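Local coordinates for protein tyrosyl-DNA phosphodiesterase 2 (Danio rerio, PDB 4F1H) that is a magnesium-binding member of the endonuclease/exonuclease/phosphatase family, with the two-sheet alpha/beta architecture of the DNase I-like clan, at residues Ile7-Asp12 against Arg24-Tyr29; Asp36-Gln41 against Val56-Phe61; Phe89-Met94 against Arg127-Arg132; Val133-Ile138 against Ala161-Leu166. One frame throughout, in Å; residues are numbered along the deposited sequence.

All four contacts lie in series along the chain, and none nests in or crosses another. Interaction 1 closes the crossover from strand 4-10 into helix 19-33. Interaction 2 follows, closing the excursion through helix 45-54 between strands 37-43 and 58-62. These two touch: strands 4-10 and 37-43 are neighbours in one sheet. Interaction 3 ties the loop after strand 80-88 to helix 124-140. Interaction 4 uses the next turns of that same helix and holds the loop after helix 157-161. Interactions 3 and 4 also touch, with centres about 12 Å apart. They belong to the second sheet's side, about 24 to 27 Å between centres from the first pair.

Interaction 1 of 4, residues Ile7-Asp12 against Arg24-Tyr29; sequences ISWNVD and RGLCSY
W9 sets the outer edge of its six-membered ring against the face of Y29. The pair is a T-shaped (edge-to-face) stack. The ring centroids are 5.3 Å apart and the planes meet at 72°. W9 CH2 lies over the tyrosine face, toward its rim, 3.7 Å from Y29 CD2. W9 CZ3 follows beside it, 3.9 Å from Y29 CG. L26 takes the next part of the indole. Its CD1 methyl comes in obliquely and stops 3.5 Å from W9 CE3. With CG of L26 opposite the backbone N (chi1 171°), the forked end reaches the strand although CB does not point that way. The other methyl, L26 CD2, meets V11 CG1 at 3.9 Å, so one leucine spans both the strand and the loop that leaves it. This is the first half of a beta-alpha-beta crossover: strand 4-10, helix 19-33, then strand 37-43, which runs parallel to the first. W9, V11, L26 and Y29 pack the helix onto the sheet. I227 of strand 220-227 touches both W9 and Y29. The indole nitrogen is not left without a partner, since W9 NE1 donates to H241 O. On the other face of the strand N10 turns toward the nucleic-acid side. N10 OD1 accepts from D12 N at 2.9 Å, with an N-H...O angle of 146°, closing an Asx turn. N10 ND2 bonds to D152, and the side chain packs on a phosphate of the bound DNA. The V11 side chain is about 9 Å from the magnesium ion.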
# COMPACT_ATOMS: atom_id res chain seq x y z
N ILE B 7 -20.61 -14.65 2.29
CA ILE B 7 -19.58 -15.21 3.16
C ILE B 7 -18.36 -15.37 2.27
O ILE B 7 -18.53 -15.74 1.12
CB ILE B 7 -19.99 -16.56 3.76
CG1 ILE B 7 -20.96 -16.30 4.93
CG2 ILE B 7 -18.74 -17.40 4.22
CD1 ILE B 7 -21.44 -17.57 5.64
N SER B 8 -17.16 -15.07 2.77
CA SER B 8 -15.94 -15.38 2.02
C SER B 8 -15.05 -16.17 2.97
O SER B 8 -14.89 -15.83 4.16
CB SER B 8 -15.21 -14.09 1.60
OG SER B 8 -14.02 -14.39 0.85
N TRP B 9 -14.46 -17.25 2.48
CA TRP B 9 -13.69 -18.13 3.39
C TRP B 9 -12.67 -18.96 2.63
O TRP B 9 -13.02 -19.68 1.67
CB TRP B 9 -14.65 -19.06 4.12
CG TRP B 9 -14.22 -19.51 5.49
CD1 TRP B 9 -12.94 -19.61 6.00
CD2 TRP B 9 -15.11 -19.90 6.55
NE1 TRP B 9 -13.00 -20.07 7.32
CE2 TRP B 9 -14.32 -20.28 7.65
CE3 TRP B 9 -16.50 -20.02 6.63
CZ2 TRP B 9 -14.87 -20.70 8.88
CZ3 TRP B 9 -17.06 -20.47 7.87
CH2 TRP B 9 -16.23 -20.80 8.96
N ASN B 10 -11.41 -18.91 3.07
CA ASN B 10 -10.42 -19.87 2.59
C ASN B 10 -10.57 -21.10 3.49
O ASN B 10 -10.32 -21.04 4.71
CB ASN B 10 -9.01 -19.24 2.70
CG ASN B 10 -7.90 -20.20 2.33
OD1 ASN B 10 -8.01 -21.40 2.56
ND2 ASN B 10 -6.81 -19.67 1.78
N VAL B 11 -10.98 -22.23 2.87
CA VAL B 11 -11.34 -23.45 3.61
C VAL B 11 -10.16 -24.33 3.95
O VAL B 11 -10.34 -25.36 4.62
CB VAL B 11 -12.44 -24.26 2.87
CG1 VAL B 11 -13.64 -23.33 2.57
CG2 VAL B 11 -11.89 -24.89 1.54
N ASP B 12 -8.97 -23.95 3.49
CA ASP B 12 -7.74 -24.69 3.82
C ASP B 12 -7.84 -26.17 3.38
O ASP B 12 -7.54 -27.08 4.14
CB ASP B 12 -7.39 -24.61 5.30
CG ASP B 12 -5.95 -25.02 5.60
OD1 ASP B 12 -5.16 -25.24 4.65
OD2 ASP B 12 -5.60 -25.09 6.79
N ARG B 24 -18.17 -30.23 7.00
CA ARG B 24 -19.44 -30.26 7.73
C ARG B 24 -19.60 -29.00 8.57
O ARG B 24 -20.71 -28.43 8.67
CB ARG B 24 -19.51 -31.52 8.60
CG ARG B 24 -20.45 -32.57 8.07
CD ARG B 24 -20.71 -33.64 9.13
NE ARG B 24 -19.47 -34.35 9.47
CZ ARG B 24 -18.92 -35.29 8.70
NH1 ARG B 24 -17.78 -35.89 9.07
NH2 ARG B 24 -19.50 -35.63 7.54
N GLY B 25 -18.50 -28.57 9.16
CA GLY B 25 -18.46 -27.29 9.87
C GLY B 25 -18.86 -26.13 8.98
O GLY B 25 -19.70 -25.30 9.34
N LEU B 26 -18.25 -26.04 7.80
CA LEU B 26 -18.62 -24.98 6.88
C LEU B 26 -20.11 -25.06 6.54
O LEU B 26 -20.78 -24.04 6.49
CB LEU B 26 -17.76 -25.03 5.60
CG LEU B 26 -18.20 -24.10 4.46
CD1 LEU B 26 -18.10 -22.63 4.86
CD2 LEU B 26 -17.32 -24.39 3.22
N CYS B 27 -20.61 -26.26 6.29
CA CYS B 27 -22.02 -26.41 5.91
C CYS B 27 -22.95 -25.95 7.02
O CYS B 27 -24.04 -25.42 6.74
CB CYS B 27 -22.35 -27.85 5.55
SG CYS B 27 -21.63 -28.30 3.95
N SER B 28 -22.53 -26.14 8.27
CA SER B 28 -23.34 -25.65 9.41
C SER B 28 -23.43 -24.12 9.38
O SER B 28 -24.50 -23.54 9.61
CB SER B 28 -22.74 -26.12 10.74
OG SER B 28 -23.51 -25.64 11.84
N TYR B 29 -22.32 -23.46 9.04
CA TYR B 29 -22.35 -22.01 8.87
C TYR B 29 -23.24 -21.59 7.75
O TYR B 29 -23.95 -20.58 7.88
CB TYR B 29 -20.94 -21.38 8.72
CG TYR B 29 -20.21 -21.30 10.05
CD1 TYR B 29 -20.45 -20.25 10.93
CD2 TYR B 29 -19.33 -22.31 10.43
CE1 TYR B 29 -19.79 -20.21 12.18
CE2 TYR B 29 -18.66 -22.29 11.65
CZ TYR B 29 -18.90 -21.23 12.52
OH TYR B 29 -18.25 -21.26 13.75

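Interaction 2 of 4, residues Asp36-Gln41 against Val56-Phe61; sequences DVVFLQ and VSYLFF
This is a small, buried apolar contact between two strands of one sheet that are not neighbours. Strand 69-75 runs between strands 37-43 and 58-62, antiparallel to both. The side chains therefore meet across it, and no hydrogen bond joins the two segments. V38 and Y58 carry the contact. V38 CG2 is 4.0 Å from Y58 CE2. The methyl comes up obliquely, and the two side chains cross at about a right angle. CG2 of V38 is anti to its carbonyl carbon, and this is the methyl that reaches the ring. Y58 also packs on M73 of the middle strand. The backbone of D36 approaches the ring at its edge, near the ring plane, with D36 O 4.4 Å from Y58 CE2. The phenol end is gripped from outside the two segments. Y58 OH is hydrogen-bonded to P35 O and to R75 NH1, which fixes the ring between the start of strand 37-43 and strand 69-75. The D36 carboxylate is used outside the contact: OD1 makes a salt bridge with R78 and OD2 bonds to the backbone N of S5. Further along, L40 and F60 both reach M73 and also L51 of helix 45-54, so the helix covers this face. The reverse face looks to the second sheet. Q41 NE2 bonds to T114 OG1 there, and F61 stacks on F81. Sheets packed face to face with helices outside are the layered alpha/beta sandwich of the DNase I-like fold.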
# COMPACT_ATOMS: atom_id res chain seq x y z
N ASP B 36 -26.48 -15.06 0.39
CA ASP B 36 -26.78 -15.02 -1.06
C ASP B 36 -25.61 -15.47 -1.94
O ASP B 36 -25.84 -16.09 -2.98
CB ASP B 36 -27.22 -13.62 -1.44
CG ASP B 36 -28.42 -13.18 -0.63
OD1 ASP B 36 -29.35 -14.02 -0.48
OD2 ASP B 36 -28.42 -12.04 -0.11
N VAL B 37 -24.39 -15.19 -1.51
CA VAL B 37 -23.19 -15.52 -2.29
C VAL B 37 -22.14 -16.06 -1.34
O VAL B 37 -21.94 -15.50 -0.25
CB VAL B 37 -22.60 -14.30 -3.01
CG1 VAL B 37 -21.47 -14.71 -3.98
CG2 VAL B 37 -23.70 -13.53 -3.82
N VAL B 38 -21.46 -17.12 -1.75
CA VAL B 38 -20.31 -17.60 -0.98
C VAL B 38 -19.11 -17.56 -1.91
O VAL B 38 -19.18 -18.04 -3.04
CB VAL B 38 -20.49 -19.04 -0.50
CG1 VAL B 38 -19.41 -19.39 0.54
CG2 VAL B 38 -21.89 -19.25 0.11
N PHE B 39 -18.02 -16.98 -1.42
CA PHE B 39 -16.76 -16.93 -2.16
C PHE B 39 -15.79 -17.81 -1.37
O PHE B 39 -15.52 -17.54 -0.18
CB PHE B 39 -16.19 -15.48 -2.15
CG PHE B 39 -17.10 -14.43 -2.71
CD1 PHE B 39 -18.04 -13.78 -1.92
CD2 PHE B 39 -16.97 -14.02 -4.03
CE1 PHE B 39 -18.86 -12.76 -2.43
CE2 PHE B 39 -17.78 -12.98 -4.55
CZ PHE B 39 -18.69 -12.32 -3.75
N LEU B 40 -15.27 -18.87 -2.01
CA LEU B 40 -14.43 -19.83 -1.28
C LEU B 40 -13.09 -19.92 -1.93
O LEU B 40 -12.96 -19.77 -3.16
CB LEU B 40 -15.06 -21.22 -1.25
CG LEU B 40 -16.39 -21.29 -0.49
CD1 LEU B 40 -17.04 -22.67 -0.63
CD2 LEU B 40 -16.18 -20.95 0.96
N GLN B 41 -12.07 -20.13 -1.09
CA GLN B 41 -10.73 -20.35 -1.64
C GLN B 41 -10.12 -21.64 -1.10
O GLN B 41 -10.49 -22.12 -0.04
CB GLN B 41 -9.80 -19.13 -1.39
CG GLN B 41 -10.41 -17.81 -1.91
CD GLN B 41 -11.38 -17.21 -0.88
OE1 GLN B 41 -11.14 -17.30 0.34
NE2 GLN B 41 -12.46 -16.63 -1.35
N VAL B 56 -27.56 -27.98 -1.37
CA VAL B 56 -28.34 -28.07 -2.60
C VAL B 56 -29.08 -26.77 -2.97
O VAL B 56 -29.61 -26.66 -4.08
CB VAL B 56 -29.31 -29.29 -2.58
CG1 VAL B 56 -28.50 -30.59 -2.54
CG2 VAL B 56 -30.22 -29.21 -1.40
N SER B 57 -29.08 -25.79 -2.08
CA SER B 57 -29.68 -24.50 -2.37
C SER B 57 -28.79 -23.61 -3.26
O SER B 57 -29.22 -22.52 -3.65
CB SER B 57 -29.94 -23.74 -1.08
OG SER B 57 -30.94 -24.39 -0.33
N TYR B 58 -27.57 -24.09 -3.56
CA TYR B 58 -26.58 -23.26 -4.25
C TYR B 58 -26.18 -23.80 -5.61
O TYR B 58 -26.07 -25.03 -5.80
CB TYR B 58 -25.31 -23.09 -3.38
CG TYR B 58 -25.58 -22.24 -2.17
CD1 TYR B 58 -26.03 -22.82 -0.99
CD2 TYR B 58 -25.39 -20.86 -2.20
CE1 TYR B 58 -26.32 -22.02 0.15
CE2 TYR B 58 -25.65 -20.05 -1.06
CZ TYR B 58 -26.13 -20.65 0.08
OH TYR B 58 -26.39 -19.81 1.18
N LEU B 59 -25.95 -22.86 -6.53
CA LEU B 59 -25.33 -23.10 -7.83
C LEU B 59 -23.83 -22.84 -7.66
O LEU B 59 -23.45 -21.77 -7.16
CB LEU B 59 -25.94 -22.12 -8.84
CG LEU B 59 -25.27 -22.02 -10.21
CD1 LEU B 59 -25.31 -23.38 -10.91
CD2 LEU B 59 -26.01 -20.93 -11.05
N PHE B 60 -22.99 -23.78 -8.11
CA PHE B 60 -21.53 -23.73 -7.86
C PHE B 60 -20.76 -23.39 -9.14
O PHE B 60 -21.04 -23.97 -10.20
CB PHE B 60 -21.05 -25.12 -7.44
CG PHE B 60 -21.31 -25.46 -6.00
CD1 PHE B 60 -22.59 -25.75 -5.56
CD2 PHE B 60 -20.25 -25.54 -5.10
CE1 PHE B 60 -22.84 -26.07 -4.23
CE2 PHE B 60 -20.48 -25.90 -3.77
CZ PHE B 60 -21.79 -26.15 -3.33
N PHE B 61 -19.77 -22.49 -9.03
CA PHE B 61 -18.78 -22.27 -10.10
C PHE B 61 -17.42 -22.49 -9.49
O PHE B 61 -17.15 -22.00 -8.41
CB PHE B 61 -18.90 -20.85 -10.63
CG PHE B 61 -20.18 -20.63 -11.36
CD1 PHE B 61 -20.27 -20.96 -12.72
CD2 PHE B 61 -21.33 -20.21 -10.69
CE1 PHE B 61 -21.48 -20.84 -13.41
CE2 PHE B 61 -22.55 -20.08 -11.37
CZ PHE B 61 -22.63 -20.40 -12.73

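Interaction 3 of 4, residues Phe89-Met94 against Arg127-Arg132; sequences FPTTQM and RTKQLR
F89 and Q130 make the main contact, a CH-pi packing. Q130 CG sits over one face of the F89 ring, 3.8 Å from its centroid and 22° off the normal. The amide carries on over the rim nearly flat, its plane 16° from that of the ring. Q130 CD comes within 3.4 Å of F89 CD2. The glutamine is extended beyond CG (chi2 171°), which carries the amide along the ring and on to T92. Close packing continues there: Q130 NE2 is 3.6 Å from T92 CB. At the solvent side the K129 chain passes T91, with K129 CD 4.3 Å from T91 OG1. Polar bonding runs through glutamates outside the two segments. Q130 NE2 and T92 OG1 both bond to E118 OE1, so one carboxylate oxygen links helix and loop. E126, in the helix itself, uses both oxygens: OE2 bonds to Q130 NE2 and OE1 to T91 OG1. Within the loop, a type I beta turn closes with T92 N to F89 O at 3.2 Å. T92 OG1 accepts from M94 N at 3.1 Å, an ST turn. The loop joins strands 80-88 and 97-105, antiparallel neighbours in the second sheet. Helix 124-140 lies against this loop, F89 also touches V133 a turn further on, and R127 salt-bridges to E159 of helix 157-161.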
# COMPACT_ATOMS: atom_id res chain seq x y z
N PHE B 89 -3.96 -15.31 -14.55
CA PHE B 89 -2.88 -14.44 -14.06
C PHE B 89 -1.62 -15.02 -14.73
O PHE B 89 -1.15 -16.07 -14.33
CB PHE B 89 -2.73 -14.60 -12.53
CG PHE B 89 -3.79 -13.93 -11.70
CD1 PHE B 89 -4.53 -12.86 -12.19
CD2 PHE B 89 -4.04 -14.40 -10.40
CE1 PHE B 89 -5.52 -12.24 -11.39
CE2 PHE B 89 -4.99 -13.79 -9.58
CZ PHE B 89 -5.76 -12.72 -10.08
N PRO B 90 -1.10 -14.38 -15.78
CA PRO B 90 -0.08 -15.01 -16.63
C PRO B 90 1.19 -15.47 -15.91
O PRO B 90 1.79 -16.47 -16.33
CB PRO B 90 0.27 -13.91 -17.65
CG PRO B 90 -0.92 -13.01 -17.66
CD PRO B 90 -1.53 -13.06 -16.28
N THR B 91 1.59 -14.76 -14.86
CA THR B 91 2.82 -15.14 -14.17
C THR B 91 2.62 -15.79 -12.79
O THR B 91 3.58 -15.90 -12.00
CB THR B 91 3.83 -13.95 -14.08
OG1 THR B 91 3.20 -12.78 -13.55
CG2 THR B 91 4.41 -13.62 -15.48
N THR B 92 1.40 -16.23 -12.48
CA THR B 92 1.27 -17.02 -11.26
C THR B 92 2.10 -18.31 -11.30
O THR B 92 2.21 -19.00 -12.34
CB THR B 92 -0.22 -17.36 -10.92
OG1 THR B 92 -0.31 -18.02 -9.64
CG2 THR B 92 -0.83 -18.29 -11.97
N GLN B 93 2.69 -18.64 -10.16
CA GLN B 93 3.33 -19.94 -9.99
C GLN B 93 2.49 -20.90 -9.15
O GLN B 93 2.93 -22.01 -8.85
CB GLN B 93 4.73 -19.78 -9.36
CG GLN B 93 5.66 -19.05 -10.28
CD GLN B 93 6.06 -19.95 -11.46
OE1 GLN B 93 6.23 -21.16 -11.30
NE2 GLN B 93 6.24 -19.36 -12.63
N MET B 94 1.28 -20.48 -8.77
CA MET B 94 0.41 -21.24 -7.87
C MET B 94 -1.01 -21.41 -8.43
O MET B 94 -1.98 -21.60 -7.67
CB MET B 94 0.33 -20.55 -6.50
CG MET B 94 1.74 -20.28 -5.94
SD MET B 94 1.74 -19.54 -4.29
CE MET B 94 3.53 -19.23 -4.16
N ARG B 127 2.06 -11.10 -6.11
CA ARG B 127 0.77 -10.75 -5.49
C ARG B 127 0.31 -9.36 -5.89
O ARG B 127 -0.86 -9.14 -6.18
CB ARG B 127 0.87 -10.91 -3.95
CG ARG B 127 -0.31 -10.38 -3.17
CD ARG B 127 -0.26 -10.95 -1.79
NE ARG B 127 0.95 -10.54 -1.04
CZ ARG B 127 1.94 -11.37 -0.69
NH1 ARG B 127 1.90 -12.67 -1.01
NH2 ARG B 127 2.97 -10.90 0.03
N THR B 128 1.22 -8.38 -5.92
CA THR B 128 0.75 -7.04 -6.26
C THR B 128 0.46 -6.91 -7.78
O THR B 128 -0.45 -6.17 -8.16
CB THR B 128 1.69 -5.94 -5.73
OG1 THR B 128 3.02 -6.21 -6.18
CG2 THR B 128 1.66 -5.93 -4.20
N LYS B 129 1.17 -7.64 -8.63
CA LYS B 129 0.77 -7.66 -10.06
C LYS B 129 -0.66 -8.19 -10.22
O LYS B 129 -1.45 -7.66 -11.01
CB LYS B 129 1.70 -8.53 -10.89
CG LYS B 129 3.13 -8.03 -10.93
CD LYS B 129 3.96 -8.95 -11.82
CE LYS B 129 5.44 -8.61 -11.73
NZ LYS B 129 6.25 -9.41 -12.69
N GLN B 130 -1.00 -9.22 -9.44
CA GLN B 130 -2.37 -9.76 -9.46
C GLN B 130 -3.35 -8.76 -8.89
O GLN B 130 -4.43 -8.57 -9.43
CB GLN B 130 -2.42 -11.10 -8.69
CG GLN B 130 -1.56 -12.18 -9.32
CD GLN B 130 -1.46 -13.41 -8.44
OE1 GLN B 130 -2.07 -13.44 -7.36
NE2 GLN B 130 -0.68 -14.40 -8.86
N LEU B 131 -2.99 -8.09 -7.78
CA LEU B 131 -3.88 -7.08 -7.23
C LEU B 131 -4.17 -6.00 -8.27
O LEU B 131 -5.31 -5.55 -8.40
CB LEU B 131 -3.29 -6.45 -5.97
CG LEU B 131 -4.08 -5.26 -5.45
CD1 LEU B 131 -5.45 -5.70 -4.83
CD2 LEU B 131 -3.21 -4.64 -4.34
N ARG B 132 -3.15 -5.61 -9.05
CA ARG B 132 -3.43 -4.60 -10.09
C ARG B 132 -4.47 -5.08 -11.09
O ARG B 132 -5.36 -4.29 -11.47
CB ARG B 132 -2.14 -4.23 -10.83
CG ARG B 132 -1.18 -3.44 -9.99
CD ARG B 132 0.04 -3.13 -10.86
NE ARG B 132 1.11 -2.58 -10.05
CZ ARG B 132 1.18 -1.30 -9.69
NH1 ARG B 132 0.24 -0.45 -10.11
NH2 ARG B 132 2.19 -0.88 -8.94

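Interaction 4 of 4, residues Val133-Ile138 against Ala161-Leu166; sequences VVLQKI and ANVGGL
Apolar packing centres on L135, whose two methyls meet different parts of the loop. L135 CD2 is 3.7 Å from L166 CD2, and these two side chains cross at about a right angle. L135 CD1 lies 4.2 Å from V163 CG2, a looser touch. The leucine points its CB at the loop and is extended at chi2 (172°), so its forked end is carried well off the helix and into the bend. V163 also packs on T128, L131 and R132, one and two turns earlier in helix 124-140. L166 rests on F209 of strand 202-211 as well. Backbone shape places these side chains. A type I beta turn runs from A161 to G164, with G164 N to A161 O at 2.9 Å. G164 has a positive phi (98°) and is the C-prime residue of a Schellman motif that ends helix 157-161. G165 brings its carbonyl to the leucine, with G165 O 4.2 Å from L135 CD1; this is packing, not a bond. Beyond the loop, A161 and N162 pack on side chains of another protein chain. I138 packs on strands 145-150 and 202-211, so the helix sits between sheet and loop. No hydrogen bond or salt bridge crosses the contact, so the loop's grip on L135 depends on shape and on burial of apolar surface.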
# COMPACT_ATOMS: atom_id res chain seq x y z
N VAL B 133 -4.41 -6.35 -11.48
CA VAL B 133 -5.40 -6.94 -12.40
C VAL B 133 -6.79 -6.91 -11.77
O VAL B 133 -7.77 -6.52 -12.43
CB VAL B 133 -5.01 -8.36 -12.84
CG1 VAL B 133 -6.17 -9.03 -13.60
CG2 VAL B 133 -3.77 -8.33 -13.70
N VAL B 134 -6.88 -7.27 -10.48
CA VAL B 134 -8.17 -7.23 -9.77
C VAL B 134 -8.78 -5.84 -9.74
O VAL B 134 -9.95 -5.66 -10.09
CB VAL B 134 -8.08 -7.77 -8.33
CG1 VAL B 134 -9.41 -7.56 -7.57
CG2 VAL B 134 -7.69 -9.25 -8.35
N LEU B 135 -7.97 -4.85 -9.36
CA LEU B 135 -8.50 -3.50 -9.20
C LEU B 135 -8.89 -2.91 -10.56
O LEU B 135 -9.89 -2.18 -10.66
CB LEU B 135 -7.52 -2.59 -8.43
CG LEU B 135 -7.16 -3.06 -7.02
CD1 LEU B 135 -6.03 -2.16 -6.48
CD2 LEU B 135 -8.39 -3.02 -6.08
N GLN B 136 -8.14 -3.26 -11.61
CA GLN B 136 -8.49 -2.81 -12.95
C GLN B 136 -9.83 -3.39 -13.40
O GLN B 136 -10.64 -2.68 -13.99
CB GLN B 136 -7.40 -3.13 -13.98
CG GLN B 136 -7.69 -2.50 -15.35
CD GLN B 136 -7.77 -0.97 -15.30
OE1 GLN B 136 -7.18 -0.33 -14.43
NE2 GLN B 136 -8.50 -0.39 -16.25
N LYS B 137 -10.09 -4.66 -13.06
CA LYS B 137 -11.35 -5.27 -13.45
C LYS B 137 -12.51 -4.68 -12.65
O LYS B 137 -13.62 -4.54 -13.18
CB LYS B 137 -11.31 -6.79 -13.27
CG LYS B 137 -10.32 -7.49 -14.18
CD LYS B 137 -10.76 -7.42 -15.64
CE LYS B 137 -9.64 -7.96 -16.53
NZ LYS B 137 -9.93 -7.90 -17.99
N ILE B 138 -12.28 -4.33 -11.39
CA ILE B 138 -13.33 -3.67 -10.60
C ILE B 138 -13.65 -2.30 -11.21
O ILE B 138 -14.83 -1.97 -11.38
CB ILE B 138 -12.91 -3.47 -9.13
CG1 ILE B 138 -12.72 -4.81 -8.44
CG2 ILE B 138 -13.91 -2.58 -8.35
CD1 ILE B 138 -12.19 -4.67 -6.96
N ALA B 161 -1.05 0.25 -0.45
CA ALA B 161 -0.52 1.62 -0.63
C ALA B 161 0.49 1.63 -1.78
O ALA B 161 0.49 2.56 -2.60
CB ALA B 161 0.11 2.15 0.67
N ASN B 162 1.33 0.60 -1.86
CA ASN B 162 2.38 0.52 -2.89
C ASN B 162 1.93 0.20 -4.33
O ASN B 162 2.79 0.07 -5.22
CB ASN B 162 3.55 -0.37 -2.43
CG ASN B 162 4.27 0.19 -1.20
OD1 ASN B 162 4.26 1.41 -0.98
ND2 ASN B 162 4.85 -0.68 -0.37
N VAL B 163 0.62 0.09 -4.56
CA VAL B 163 0.09 0.10 -5.95
C VAL B 163 -0.72 1.36 -6.17
O VAL B 163 -1.42 1.51 -7.18
CB VAL B 163 -0.80 -1.11 -6.30
CG1 VAL B 163 -0.05 -2.34 -6.04
CG2 VAL B 163 -2.13 -1.11 -5.51
N GLY B 164 -0.63 2.28 -5.22
CA GLY B 164 -1.37 3.51 -5.35
C GLY B 164 -2.68 3.57 -4.61
O GLY B 164 -3.45 4.52 -4.78
N GLY B 165 -2.95 2.57 -3.78
CA GLY B 165 -4.19 2.55 -3.03
C GLY B 165 -5.33 2.03 -3.90
O GLY B 165 -5.14 1.69 -5.08
N LEU B 166 -6.52 1.94 -3.30
CA LEU B 166 -7.71 1.51 -4.03
C LEU B 166 -8.15 2.65 -4.94
O LEU B 166 -8.03 3.81 -4.57
CB LEU B 166 -8.85 1.16 -3.07
CG LEU B 166 -8.54 0.05 -2.06
CD1 LEU B 166 -9.74 -0.17 -1.17
CD2 LEU B 166 -8.18 -1.21 -2.82